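Local coordinates for protein glutathione peroxidase (Trypanosoma cruzi, PDB 3E0U) that probably reduces hydroperoxides as a peroxidase of the glutathione peroxidase family, built on a thioredoxin fold, at residues A[6-11]-A[106-111]; A[27-32]-A[57-62]; A[62-67]-A[96-101]. One frame throughout, in Å; residues are numbered along the deposited sequence.

Contact 1. Residues A[6-11]-A[106-111]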
ATOM      1  N   TYR A   6      -5.943 -10.855   3.680  1.00 45.01           N
ATOM      2  CA  TYR A   6      -5.462 -12.192   3.356  1.00 42.63           C
ATOM      3  C   TYR A   6      -6.516 -13.121   2.751  1.00 42.54           C
ATOM      4  O   TYR A   6      -6.206 -14.277   2.318  1.00 38.23           O
ATOM      5  CB  TYR A   6      -4.817 -12.823   4.596  1.00 44.00           C
ATOM      6  CG  TYR A   6      -3.616 -12.038   5.032  1.00 41.61           C
ATOM      7  CD1 TYR A   6      -2.571 -11.851   4.180  1.00 39.19           C
ATOM      8  CD2 TYR A   6      -3.610 -11.377   6.249  1.00 43.41           C
ATOM      9  CE1 TYR A   6      -1.480 -11.103   4.574  1.00 43.01           C
ATOM     10  CE2 TYR A   6      -2.543 -10.610   6.648  1.00 42.83           C
ATOM     11  CZ  TYR A   6      -1.479 -10.477   5.822  1.00 43.14           C
ATOM     12  OH  TYR A   6      -0.381  -9.783   6.276  1.00 44.41           O
ATOM     13  N   GLU A   7      -7.712 -12.557   2.598  1.00 40.59           N
ATOM     14  CA  GLU A   7      -8.793 -13.233   1.920  1.00 41.84           C
ATOM     15  C   GLU A   7      -8.787 -12.805   0.445  1.00 43.76           C
ATOM     16  O   GLU A   7      -9.735 -13.109  -0.261  1.00 45.00           O
ATOM     17  CB  GLU A   7     -10.129 -12.888   2.546  1.00 42.26           C
ATOM     18  CG  GLU A   7     -10.305 -13.329   3.985  1.00 41.11           C
ATOM     19  CD  GLU A   7     -11.636 -12.934   4.521  1.00 40.54           C
ATOM     20  OE1 GLU A   7     -12.116 -11.823   4.253  1.00 44.38           O
ATOM     21  OE2 GLU A   7     -12.232 -13.724   5.222  1.00 43.75           O
ATOM     22  N   PHE A   8      -7.766 -12.041   0.014  1.00 43.05           N
ATOM     23  CA  PHE A   8      -7.612 -11.655  -1.414  1.00 43.09           C
ATOM     24  C   PHE A   8      -6.344 -12.201  -1.999  1.00 45.54           C
ATOM     25  O   PHE A   8      -5.356 -12.474  -1.271  1.00 43.89           O
ATOM     26  CB  PHE A   8      -7.652 -10.144  -1.618  1.00 41.64           C
ATOM     27  CG  PHE A   8      -8.847  -9.532  -1.032  1.00 41.62           C
ATOM     28  CD1 PHE A   8      -8.905  -9.295   0.315  1.00 42.80           C
ATOM     29  CD2 PHE A   8      -9.998  -9.419  -1.759  1.00 41.94           C
ATOM     30  CE1 PHE A   8     -10.051  -8.832   0.906  1.00 41.53           C
ATOM     31  CE2 PHE A   8     -11.120  -8.880  -1.190  1.00 35.49           C
ATOM     32  CZ  PHE A   8     -11.171  -8.671   0.145  1.00 40.46           C
ATOM     33  N   GLN A   9      -6.402 -12.420  -3.309  1.00 46.34           N
ATOM     34  CA  GLN A   9      -5.274 -12.957  -4.012  1.00 50.39           C
ATOM     35  C   GLN A   9      -4.822 -11.914  -5.028  1.00 47.95           C
ATOM     36  O   GLN A   9      -5.631 -11.286  -5.685  1.00 49.12           O
ATOM     37  CB  GLN A   9      -5.718 -14.245  -4.704  1.00 54.83           C
ATOM     38  CG  GLN A   9      -4.937 -15.446  -4.361  1.00 61.52           C
ATOM     39  CD  GLN A   9      -3.572 -15.332  -4.849  1.00 65.20           C
ATOM     40  OE1 GLN A   9      -3.354 -14.755  -5.910  1.00 70.47           O
ATOM     41  NE2 GLN A   9      -2.612 -15.801  -4.065  1.00 66.52           N
ATOM     42  N   VAL A  10      -3.543 -11.913  -5.320  1.00 48.95           N
ATOM     43  CA  VAL A  10      -2.936 -10.897  -6.159  1.00 46.24           C
ATOM     44  C   VAL A  10      -1.711 -11.434  -6.872  1.00 45.70           C
ATOM     45  O   VAL A  10      -1.097 -12.394  -6.421  1.00 47.58           O
ATOM     46  CB  VAL A  10      -2.610  -9.712  -5.188  1.00 46.55           C
ATOM     47  CG1 VAL A  10      -1.213  -9.202  -5.282  1.00 45.99           C
ATOM     48  CG2 VAL A  10      -3.680  -8.726  -5.180  1.00 41.69           C
ATOM     49  N   ASN A  11      -1.529 -11.044  -8.130  1.00 48.50           N
ATOM     50  CA  ASN A  11      -0.262 -11.304  -8.780  1.00 48.32           C
ATOM     51  C   ASN A  11       0.801 -10.248  -8.430  1.00 48.03           C
ATOM     52  O   ASN A  11       0.460  -9.093  -8.000  1.00 50.08           O
ATOM     53  CB  ASN A  11      -0.432 -11.462 -10.289  1.00 51.07           C
ATOM     54  CG  ASN A  11      -1.321 -12.638 -10.628  1.00 51.01           C
ATOM     55  OD1 ASN A  11      -1.137 -13.702 -10.053  1.00 50.98           O
ATOM     56  ND2 ASN A  11      -2.400 -12.391 -11.366  1.00 46.82           N
ATOM     57  N   HIS A 106      -9.475  -3.897  -7.989  1.00 50.79           N
ATOM     58  CA  HIS A 106      -9.186  -5.177  -7.296  1.00 48.65           C
ATOM     59  C   HIS A 106      -9.994  -5.201  -6.006  1.00 50.47           C
ATOM     60  O   HIS A 106     -10.114  -4.162  -5.381  1.00 54.78           O
ATOM     61  CB  HIS A 106      -7.710  -5.397  -6.983  1.00 45.91           C
ATOM     62  CG  HIS A 106      -7.362  -6.852  -6.743  1.00 45.54           C
ATOM     63  ND1 HIS A 106      -7.812  -7.561  -5.644  1.00 44.20           N
ATOM     64  CD2 HIS A 106      -6.628  -7.731  -7.472  1.00 45.79           C
ATOM     65  CE1 HIS A 106      -7.407  -8.814  -5.723  1.00 42.20           C
ATOM     66  NE2 HIS A 106      -6.663  -8.938  -6.805  1.00 46.40           N
ATOM     67  N   PRO A 107     -10.726  -6.314  -5.728  1.00 48.15           N
ATOM     68  CA  PRO A 107     -11.526  -6.414  -4.525  1.00 47.33           C
ATOM     69  C   PRO A 107     -10.729  -6.140  -3.267  1.00 47.86           C
ATOM     70  O   PRO A 107     -11.294  -5.641  -2.272  1.00 52.08           O
ATOM     71  CB  PRO A 107     -12.022  -7.870  -4.569  1.00 48.92           C
ATOM     72  CG  PRO A 107     -12.126  -8.139  -6.026  1.00 48.43           C
ATOM     73  CD  PRO A 107     -10.891  -7.509  -6.578  1.00 46.40           C
ATOM     74  N   LEU A 108      -9.404  -6.259  -3.376  1.00 47.78           N
ATOM     75  CA  LEU A 108      -8.505  -5.967  -2.249  1.00 45.86           C
ATOM     76  C   LEU A 108      -8.599  -4.506  -1.986  1.00 46.94           C
ATOM     77  O   LEU A 108      -8.759  -4.060  -0.856  1.00 49.84           O
ATOM     78  CB  LEU A 108      -7.038  -6.349  -2.580  1.00 45.56           C
ATOM     79  CG  LEU A 108      -6.110  -5.886  -1.453  1.00 45.89           C
ATOM     80  CD1 LEU A 108      -6.509  -6.440  -0.021  1.00 41.74           C
ATOM     81  CD2 LEU A 108      -4.719  -6.068  -1.836  1.00 43.98           C
ATOM     82  N   TYR A 109      -8.574  -3.740  -3.069  1.00 50.22           N
ATOM     83  CA  TYR A 109      -8.744  -2.280  -2.989  1.00 47.67           C
ATOM     84  C   TYR A 109     -10.138  -1.841  -2.654  1.00 49.56           C
ATOM     85  O   TYR A 109     -10.299  -0.897  -1.897  1.00 52.76           O
ATOM     86  CB  TYR A 109      -8.218  -1.586  -4.229  1.00 43.50           C
ATOM     87  CG  TYR A 109      -6.825  -1.014  -3.967  1.00 44.36           C
ATOM     88  CD1 TYR A 109      -5.702  -1.824  -4.098  1.00 42.56           C
ATOM     89  CD2 TYR A 109      -6.649   0.273  -3.424  1.00 41.84           C
ATOM     90  CE1 TYR A 109      -4.503  -1.392  -3.745  1.00 42.02           C
ATOM     91  CE2 TYR A 109      -5.362   0.744  -3.125  1.00 41.18           C
ATOM     92  CZ  TYR A 109      -4.297  -0.080  -3.383  1.00 40.83           C
ATOM     93  OH  TYR A 109      -2.971   0.293  -3.156  1.00 43.58           O
ATOM     94  N   GLU A 110     -11.155  -2.515  -3.188  1.00 51.02           N
ATOM     95  CA  GLU A 110     -12.526  -2.236  -2.765  1.00 51.70           C
ATOM     96  C   GLU A 110     -12.636  -2.478  -1.256  1.00 50.26           C
ATOM     97  O   GLU A 110     -13.115  -1.618  -0.525  1.00 56.93           O
ATOM     98  CB  GLU A 110     -13.586  -3.062  -3.561  1.00 53.67           C
ATOM     99  CG  GLU A 110     -13.515  -2.953  -5.117  1.00 56.15           C
ATOM    100  CD  GLU A 110     -14.135  -1.669  -5.718  1.00 60.42           C
ATOM    101  OE1 GLU A 110     -14.917  -1.782  -6.715  1.00 61.84           O
ATOM    102  OE2 GLU A 110     -13.900  -0.554  -5.183  1.00 61.30           O
ATOM    103  N   PHE A 111     -12.168  -3.621  -0.768  1.00 49.61           N
ATOM    104  CA  PHE A 111     -12.117  -3.893   0.699  1.00 48.92           C
ATOM    105  C   PHE A 111     -11.457  -2.747   1.548  1.00 48.51           C
ATOM    106  O   PHE A 111     -12.075  -2.199   2.484  1.00 47.95           O
ATOM    107  CB  PHE A 111     -11.432  -5.274   0.982  1.00 50.01           C
ATOM    108  CG  PHE A 111     -11.206  -5.537   2.472  1.00 50.02           C
ATOM    109  CD1 PHE A 111     -12.287  -5.643   3.344  1.00 48.61           C
ATOM    110  CD2 PHE A 111      -9.919  -5.654   2.991  1.00 47.97           C
ATOM    111  CE1 PHE A 111     -12.084  -5.808   4.726  1.00 50.19           C
ATOM    112  CE2 PHE A 111      -9.693  -5.798   4.349  1.00 48.14           C
ATOM    113  CZ  PHE A 111     -10.777  -5.878   5.233  1.00 50.96           C
TER
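The ring of F8 lies against the first turn of helix 107-115; one face of it meets L108, while P107 and F111 touch its outer atoms. L108 CA stands over that face, 3.9 Å from the centroid of the F8 ring and 19° off its normal, which meets the geometry of a CH-pi contact. The CD1 branch of L108 reaches the same ring, 3.7 Å from F8 CD1, because CG of L108 is anti to its backbone N, which brings CD1 alongside F8 CD1, the two side chains crossing at a slant. At the far end F8 CZ touches F111 CB at 3.5 Å. The two phenyl planes are inclined by only 23°, yet their centroids are 5.5 Å apart; the rings are slid past each other and hardly overlap, so the pair is packing rather than a full stack. P107 CB also touches the ring, 3.6 Å from F8 CE2.

H106 and V10 form a second patch. V10 CG2 sits over a face of the imidazole, 3.8 Å from its centroid, whereas Q9 O approaches the ring at its edge. H106 NE2 gives Q9 O a weak hydrogen bond, short at 2.8 Å but bent to 121° at the hydrogen. H106 is the N-cap residue, its ND1 accepting from L108 N, although the modelled place of L108 N, and with it the exact geometry of this bond, is doubtful. The two contacts would limit the turning of the ring, though neither is a strong constraint. V10 and L108 also touch F64 of strand 60-65. The arrangement is that of a capped helix start, its N-cap histidine and first turn covered by an irregular N-terminal segment, on one flank of the thioredoxin fold.

Contact 2. Residues A[27-32]-A[57-62]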
ATOM      1  N   PRO A  27       2.593  -5.849  10.774  1.00 43.02           N
ATOM      2  CA  PRO A  27       2.009  -4.741  10.009  1.00 41.38           C
ATOM      3  C   PRO A  27       2.620  -4.612   8.598  1.00 39.53           C
ATOM      4  O   PRO A  27       3.723  -5.122   8.307  1.00 40.30           O
ATOM      5  CB  PRO A  27       2.325  -3.509  10.873  1.00 41.71           C
ATOM      6  CG  PRO A  27       3.570  -3.929  11.689  1.00 42.23           C
ATOM      7  CD  PRO A  27       3.394  -5.396  11.939  1.00 42.41           C
ATOM      8  N   LEU A  28       1.980  -3.809   7.774  1.00 36.61           N
ATOM      9  CA  LEU A  28       2.328  -3.770   6.380  1.00 40.26           C
ATOM     10  C   LEU A  28       1.721  -2.443   5.879  1.00 42.69           C
ATOM     11  O   LEU A  28       0.803  -1.949   6.511  1.00 41.61           O
ATOM     12  CB  LEU A  28       1.604  -4.975   5.707  1.00 40.98           C
ATOM     13  CG  LEU A  28       1.742  -5.113   4.227  1.00 41.28           C
ATOM     14  CD1 LEU A  28       3.288  -5.242   4.013  1.00 40.84           C
ATOM     15  CD2 LEU A  28       0.964  -6.291   3.637  1.00 36.77           C
ATOM     16  N   LEU A  29       2.351  -1.784   4.908  1.00 43.32           N
ATOM     17  CA  LEU A  29       1.767  -0.610   4.225  1.00 42.87           C
ATOM     18  C   LEU A  29       1.593  -0.996   2.788  1.00 43.77           C
ATOM     19  O   LEU A  29       2.563  -1.422   2.134  1.00 41.60           O
ATOM     20  CB  LEU A  29       2.719   0.594   4.198  1.00 41.66           C
ATOM     21  CG  LEU A  29       2.508   1.803   5.092  1.00 43.04           C
ATOM     22  CD1 LEU A  29       3.650   2.744   4.840  1.00 42.82           C
ATOM     23  CD2 LEU A  29       1.232   2.474   4.813  1.00 40.72           C
ATOM     24  N   ILE A  30       0.467  -0.599   2.236  1.00 43.35           N
ATOM     25  CA  ILE A  30       0.176  -0.871   0.850  1.00 45.21           C
ATOM     26  C   ILE A  30      -0.084   0.421   0.097  1.00 43.43           C
ATOM     27  O   ILE A  30      -1.072   1.139   0.374  1.00 41.40           O
ATOM     28  CB  ILE A  30      -1.084  -1.769   0.731  1.00 46.84           C
ATOM     29  CG1 ILE A  30      -0.894  -3.061   1.570  1.00 45.12           C
ATOM     30  CG2 ILE A  30      -1.384  -1.992  -0.746  1.00 49.28           C
ATOM     31  CD1 ILE A  30      -2.034  -4.160   1.408  1.00 43.08           C
ATOM     32  N   TYR A  31       0.733   0.648  -0.931  1.00 43.70           N
ATOM     33  CA  TYR A  31       0.647   1.846  -1.773  1.00 41.34           C
ATOM     34  C   TYR A  31       0.237   1.546  -3.208  1.00 44.17           C
ATOM     35  O   TYR A  31       0.624   0.506  -3.761  1.00 43.13           O
ATOM     36  CB  TYR A  31       2.006   2.551  -1.867  1.00 39.72           C
ATOM     37  CG  TYR A  31       2.576   3.249  -0.634  1.00 39.32           C
ATOM     38  CD1 TYR A  31       2.451   4.606  -0.477  1.00 37.83           C
ATOM     39  CD2 TYR A  31       3.396   2.565   0.266  1.00 39.38           C
ATOM     40  CE1 TYR A  31       3.132   5.266   0.519  1.00 38.17           C
ATOM     41  CE2 TYR A  31       4.062   3.223   1.286  1.00 38.88           C
ATOM     42  CZ  TYR A  31       3.922   4.570   1.415  1.00 38.06           C
ATOM     43  OH  TYR A  31       4.469   5.228   2.491  1.00 35.00           O
ATOM     44  N   ASN A  32      -0.511   2.504  -3.795  1.00 45.05           N
ATOM     45  CA  ASN A  32      -0.753   2.604  -5.237  1.00 42.48           C
ATOM     46  C   ASN A  32       0.221   3.615  -5.808  1.00 41.49           C
ATOM     47  O   ASN A  32       0.419   4.707  -5.268  1.00 42.07           O
ATOM     48  CB  ASN A  32      -2.206   2.965  -5.621  1.00 42.57           C
ATOM     49  CG  ASN A  32      -2.636   4.336  -5.147  1.00 41.21           C
ATOM     50  OD1 ASN A  32      -2.850   4.516  -3.960  1.00 40.81           O
ATOM     51  ND2 ASN A  32      -2.916   5.266  -6.100  1.00 39.40           N
ATOM     52  N   GLN A  57      11.817  -5.869  11.564  1.00 46.91           N
ATOM     53  CA  GLN A  57      10.882  -6.358  12.573  1.00 46.36           C
ATOM     54  C   GLN A  57       9.562  -6.887  12.022  1.00 48.58           C
ATOM     55  O   GLN A  57       8.547  -6.893  12.728  1.00 50.07           O
ATOM     56  CB  GLN A  57      10.657  -5.282  13.640  1.00 45.89           C
ATOM     57  CG  GLN A  57      11.446  -4.013  13.317  1.00 44.54           C
ATOM     58  CD  GLN A  57      11.564  -3.093  14.506  1.00 44.96           C
ATOM     59  OE1 GLN A  57      10.921  -3.286  15.531  1.00 45.26           O
ATOM     60  NE2 GLN A  57      12.389  -2.055  14.364  1.00 44.68           N
ATOM     61  N   GLY A  58       9.590  -7.326  10.760  1.00 48.93           N
ATOM     62  CA  GLY A  58       8.458  -7.984  10.123  1.00 48.11           C
ATOM     63  C   GLY A  58       7.695  -7.129   9.137  1.00 48.68           C
ATOM     64  O   GLY A  58       6.917  -7.649   8.322  1.00 50.79           O
ATOM     65  N   PHE A  59       7.982  -5.827   9.144  1.00 46.67           N
ATOM     66  CA  PHE A  59       7.262  -4.871   8.293  1.00 43.93           C
ATOM     67  C   PHE A  59       7.638  -4.891   6.797  1.00 43.39           C
ATOM     68  O   PHE A  59       8.723  -5.309   6.427  1.00 39.56           O
ATOM     69  CB  PHE A  59       7.435  -3.480   8.885  1.00 40.57           C
ATOM     70  CG  PHE A  59       6.806  -2.387   8.081  1.00 38.58           C
ATOM     71  CD1 PHE A  59       5.442  -2.079   8.249  1.00 37.59           C
ATOM     72  CD2 PHE A  59       7.615  -1.538   7.321  1.00 36.15           C
ATOM     73  CE1 PHE A  59       4.879  -0.973   7.606  1.00 37.74           C
ATOM     74  CE2 PHE A  59       7.088  -0.449   6.666  1.00 36.31           C
ATOM     75  CZ  PHE A  59       5.717  -0.184   6.755  1.00 39.12           C
ATOM     76  N   THR A  60       6.661  -4.639   5.925  1.00 44.86           N
ATOM     77  CA  THR A  60       6.976  -4.515   4.506  1.00 45.23           C
ATOM     78  C   THR A  60       6.106  -3.452   3.903  1.00 45.67           C
ATOM     79  O   THR A  60       5.138  -2.979   4.534  1.00 47.14           O
ATOM     80  CB  THR A  60       6.784  -5.835   3.699  1.00 47.37           C
ATOM     81  OG1 THR A  60       7.582  -5.798   2.503  1.00 46.60           O
ATOM     82  CG2 THR A  60       5.280  -6.115   3.341  1.00 42.21           C
ATOM     83  N   VAL A  61       6.529  -2.970   2.741  1.00 44.22           N
ATOM     84  CA  VAL A  61       5.673  -2.154   1.935  1.00 40.55           C
ATOM     85  C   VAL A  61       5.400  -2.805   0.610  1.00 40.24           C
ATOM     86  O   VAL A  61       6.264  -3.442   0.023  1.00 40.29           O
ATOM     87  CB  VAL A  61       6.066  -0.630   1.846  1.00 43.66           C
ATOM     88  CG1 VAL A  61       7.324  -0.289   2.582  1.00 44.36           C
ATOM     89  CG2 VAL A  61       5.940  -0.041   0.408  1.00 38.16           C
ATOM     90  N   LEU A  62       4.136  -2.762   0.225  1.00 41.70           N
ATOM     91  CA  LEU A  62       3.673  -3.352  -1.010  1.00 43.47           C
ATOM     92  C   LEU A  62       3.210  -2.238  -1.951  1.00 44.78           C
ATOM     93  O   LEU A  62       2.478  -1.387  -1.518  1.00 40.29           O
ATOM     94  CB  LEU A  62       2.486  -4.274  -0.689  1.00 43.92           C
ATOM     95  CG  LEU A  62       2.648  -5.800  -0.497  1.00 44.21           C
ATOM     96  CD1 LEU A  62       3.996  -6.265  -0.039  1.00 40.15           C
ATOM     97  CD2 LEU A  62       1.533  -6.509   0.205  1.00 42.73           C
TER
HETATM   98  O   HOH W   1       4.134  -7.782   7.278  1.00 42.23           O
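L29 and V61 pair in the parallel register of a beta-alpha-beta unit, in which strand 28-33 leads through helix 43-54 into strand 60-65. The short strand axes pass 4.7 Å apart with 23° between their directions. Three backbone bonds make the ladder: L29 N to T60 O (3.1 Å), L62 N to L29 O (2.8 Å) and Y31 N to L62 O (2.7 Å). All are straight, with angles at hydrogen from 165° to 171°, and L29 thus gives and accepts across the pair, as L62 does.

The tight part is the buried ladder and its two faces. On one, L28 and L62 cross at about a right angle, with L28 CD2 only 3.5 Å from L62 CD2, closer than carbons usually pack; on the same face I30 CG1 lies near L62 CB, and Y109 and M112 of helix 107-115 pack on I30. On the other, Y31 and V61 cross at a slant, V61 CG2 standing 3.6 Å from Y31 CD2, while the F59 ring reaches L29 with its CZ near L29 CB. F59 gets there with CG anti to its own N, which brings the ring beside P27, L28 and L29. Y51 and Y54 of helix 43-54 lie against V61 and F59.

Toward P27 and G58 the direct pairing gives out. G58 adopts a positive phi, at which a CB would be jammed against the preceding carbonyl. A water lies 2.9 Å from P27 O and 3.0 Å from G58 O, placed to bridge them.

Contact 3. Residues A[62-67]-A[96-101]; sequences LAFPCN and AKIDVN
P65 and K97 bring their CA atoms within 4.5 Å where the end of strand 60-65 meets an irregular segment, the touching parts running 73° apart. I98 N donates to P65 O (3.0 Å, 156° at hydrogen), and K97 CA adds a CA-H...O contact to the same oxygen at 3.1 Å, so two neighbouring groups of 96-101 converge on one carbonyl.

Three side-chain patches flank this bond. I98 CD1 lies against F64 CD2 at 3.6 Å, the two side chains crossing at a slant. CG1 of I98 lies between its backbone N and carbonyl carbon (chi1 60°), which points the branch to the phenylalanine. The sulfur of C66 meets V100, its SG 3.9 Å from V100 CG2. On the exposed side the bent chain of K97 passes N67 at about a right angle, with K97 CD 3.7 Å from N67 CG.

Y109 of helix 107-115 packs on both I98 and V100. The side chain of N67 lies about 10 Å from that of C37, the predicted active-site residue, which puts the end of this segment, just past the strand, near but not in contact with the probable peroxidase site of the thioredoxin fold.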
ATOM      1  N   LEU A  62       4.136  -2.762   0.225  1.00 41.70           N
ATOM      2  CA  LEU A  62       3.673  -3.352  -1.010  1.00 43.47           C
ATOM      3  C   LEU A  62       3.210  -2.238  -1.951  1.00 44.78           C
ATOM      4  O   LEU A  62       2.478  -1.387  -1.518  1.00 40.29           O
ATOM      5  CB  LEU A  62       2.486  -4.274  -0.689  1.00 43.92           C
ATOM      6  CG  LEU A  62       2.648  -5.800  -0.497  1.00 44.21           C
ATOM      7  CD1 LEU A  62       3.996  -6.265  -0.039  1.00 40.15           C
ATOM      8  CD2 LEU A  62       1.533  -6.509   0.205  1.00 42.73           C
ATOM      9  N   ALA A  63       3.714  -2.210  -3.199  1.00 44.98           N
ATOM     10  CA  ALA A  63       3.338  -1.196  -4.202  1.00 41.47           C
ATOM     11  C   ALA A  63       2.521  -1.837  -5.275  1.00 43.40           C
ATOM     12  O   ALA A  63       2.958  -2.828  -5.891  1.00 42.24           O
ATOM     13  CB  ALA A  63       4.565  -0.565  -4.839  1.00 39.78           C
ATOM     14  N   PHE A  64       1.321  -1.284  -5.493  1.00 44.45           N
ATOM     15  CA  PHE A  64       0.432  -1.746  -6.557  1.00 43.73           C
ATOM     16  C   PHE A  64       0.461  -0.704  -7.663  1.00 45.64           C
ATOM     17  O   PHE A  64      -0.250   0.314  -7.549  1.00 47.02           O
ATOM     18  CB  PHE A  64      -1.021  -1.908  -6.068  1.00 44.13           C
ATOM     19  CG  PHE A  64      -1.281  -3.176  -5.284  1.00 43.49           C
ATOM     20  CD1 PHE A  64      -1.054  -3.218  -3.919  1.00 43.04           C
ATOM     21  CD2 PHE A  64      -1.697  -4.351  -5.937  1.00 44.39           C
ATOM     22  CE1 PHE A  64      -1.200  -4.417  -3.181  1.00 41.86           C
ATOM     23  CE2 PHE A  64      -1.954  -5.553  -5.188  1.00 47.56           C
ATOM     24  CZ  PHE A  64      -1.658  -5.587  -3.809  1.00 45.14           C
ATOM     25  N   PRO A  65       1.173  -1.006  -8.785  1.00 44.67           N
ATOM     26  CA  PRO A  65       1.213  -0.103  -9.940  1.00 46.35           C
ATOM     27  C   PRO A  65      -0.172   0.050 -10.490  1.00 46.94           C
ATOM     28  O   PRO A  65      -0.931  -0.905 -10.555  1.00 44.37           O
ATOM     29  CB  PRO A  65       2.120  -0.823 -10.968  1.00 45.39           C
ATOM     30  CG  PRO A  65       2.843  -1.877 -10.188  1.00 43.41           C
ATOM     31  CD  PRO A  65       1.831  -2.277  -9.096  1.00 44.28           C
ATOM     32  N   CYS A  66      -0.468   1.263 -10.929  1.00 52.41           N
ATOM     33  CA  CYS A  66      -1.781   1.614 -11.382  1.00 52.89           C
ATOM     34  C   CYS A  66      -1.667   2.824 -12.294  1.00 54.31           C
ATOM     35  O   CYS A  66      -1.201   3.868 -11.877  1.00 54.88           O
ATOM     36  CB  CYS A  66      -2.612   1.920 -10.149  1.00 54.26           C
ATOM     37  SG  CYS A  66      -4.236   2.429 -10.443  1.00 56.51           S
ATOM     38  N   ASN A  67      -2.064   2.692 -13.553  1.00 56.09           N
ATOM     39  CA  ASN A  67      -1.897   3.827 -14.474  1.00 58.17           C
ATOM     40  C   ASN A  67      -3.112   4.778 -14.539  1.00 58.08           C
ATOM     41  O   ASN A  67      -3.199   5.612 -15.451  1.00 59.95           O
ATOM     42  CB  ASN A  67      -1.362   3.376 -15.867  1.00 59.08           C
ATOM     43  CG  ASN A  67      -2.297   2.372 -16.612  1.00 61.65           C
ATOM     44  OD1 ASN A  67      -2.036   1.984 -17.776  1.00 61.37           O
ATOM     45  ND2 ASN A  67      -3.413   2.024 -15.986  1.00 62.62           N
ATOM     46  N   ALA A  96       1.653  -6.680  -9.669  1.00 43.41           N
ATOM     47  CA  ALA A  96       1.175  -6.529 -11.023  1.00 42.88           C
ATOM     48  C   ALA A  96       0.187  -5.365 -11.015  1.00 45.61           C
ATOM     49  O   ALA A  96      -0.482  -5.090  -9.974  1.00 46.34           O
ATOM     50  CB  ALA A  96       0.510  -7.865 -11.541  1.00 38.68           C
ATOM     51  N   LYS A  97       0.211  -4.598 -12.112  1.00 47.88           N
ATOM     52  CA  LYS A  97      -0.640  -3.445 -12.292  1.00 48.11           C
ATOM     53  C   LYS A  97      -2.095  -3.864 -12.142  1.00 49.41           C
ATOM     54  O   LYS A  97      -2.471  -4.952 -12.569  1.00 51.47           O
ATOM     55  CB  LYS A  97      -0.372  -2.773 -13.650  1.00 50.77           C
ATOM     56  CG  LYS A  97      -1.287  -1.532 -13.927  1.00 52.63           C
ATOM     57  CD  LYS A  97      -0.740  -0.589 -14.952  1.00 53.00           C
ATOM     58  CE  LYS A  97      -0.543  -1.291 -16.293  1.00 59.97           C
ATOM     59  NZ  LYS A  97       0.831  -1.896 -16.477  1.00 62.59           N
ATOM     60  N   ILE A  98      -2.881  -3.043 -11.441  1.00 48.03           N
ATOM     61  CA  ILE A  98      -4.282  -3.300 -11.178  1.00 46.52           C
ATOM     62  C   ILE A  98      -5.019  -1.976 -11.359  1.00 46.63           C
ATOM     63  O   ILE A  98      -4.401  -0.957 -11.577  1.00 46.51           O
ATOM     64  CB  ILE A  98      -4.535  -3.809  -9.691  1.00 48.79           C
ATOM     65  CG1 ILE A  98      -4.055  -2.765  -8.632  1.00 46.02           C
ATOM     66  CG2 ILE A  98      -3.913  -5.210  -9.483  1.00 48.57           C
ATOM     67  CD1 ILE A  98      -4.694  -2.893  -7.249  1.00 44.22           C
ATOM     68  N   ASP A  99      -6.341  -2.004 -11.340  1.00 46.29           N
ATOM     69  CA  ASP A  99      -7.108  -0.791 -11.242  1.00 45.92           C
ATOM     70  C   ASP A  99      -7.483  -0.733  -9.756  1.00 46.25           C
ATOM     71  O   ASP A  99      -7.661  -1.770  -9.128  1.00 48.98           O
ATOM     72  CB  ASP A  99      -8.359  -0.861 -12.153  1.00 47.55           C
ATOM     73  CG  ASP A  99      -8.012  -0.804 -13.675  1.00 47.82           C
ATOM     74  OD1 ASP A  99      -7.084  -0.073 -14.064  1.00 49.95           O
ATOM     75  OD2 ASP A  99      -8.675  -1.454 -14.501  1.00 48.17           O
ATOM     76  N   VAL A 100      -7.573   0.457  -9.178  1.00 44.51           N
ATOM     77  CA  VAL A 100      -7.923   0.605  -7.775  1.00 43.77           C
ATOM     78  C   VAL A 100      -9.313   1.185  -7.607  1.00 44.82           C
ATOM     79  O   VAL A 100      -9.850   1.122  -6.493  1.00 44.78           O
ATOM     80  CB  VAL A 100      -6.874   1.461  -6.951  1.00 42.01           C
ATOM     81  CG1 VAL A 100      -5.507   0.812  -6.995  1.00 41.45           C
ATOM     82  CG2 VAL A 100      -6.778   2.827  -7.501  1.00 41.96           C
ATOM     83  N   ASN A 101      -9.840   1.800  -8.695  1.00 46.64           N
ATOM     84  CA  ASN A 101     -11.231   2.345  -8.815  1.00 46.11           C
ATOM     85  C   ASN A 101     -11.947   1.787 -10.030  1.00 45.29           C
ATOM     86  O   ASN A 101     -11.299   1.418 -10.984  1.00 43.28           O
ATOM     87  CB  ASN A 101     -11.271   3.879  -8.976  1.00 45.14           C
ATOM     88  CG  ASN A 101     -10.622   4.632  -7.812  1.00 45.30           C
ATOM     89  OD1 ASN A 101     -10.793   4.297  -6.628  1.00 43.61           O
ATOM     90  ND2 ASN A 101      -9.967   5.732  -8.152  1.00 45.78           N
TER
HETATM   91  O   HOH W   2      -6.592   1.067 -16.200  1.00 45.27           O

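How the contacts relate
Contact 2 comes first in the closing order along the chain and contact 3 follows; both are nested within the loop that contact 1 closes. Contacts 2 and 3 share L62 and strand 60-65, an outermost strand of the four-stranded sheet, and their centres are about 15 Å apart, as are those of contacts 1 and 2. Contacts 1 and 3 are nearer, about 11 Å between centres, and are joined by probable hydrogen bonds from H106 N to D99 O (3.0 Å) and from A96 N to N11 O (3.2 Å). Y109 of helix 107-115, part of contact 1, packs its OH near I30 and its ring near I98, so it meets both other contacts within one thioredoxin-fold domain.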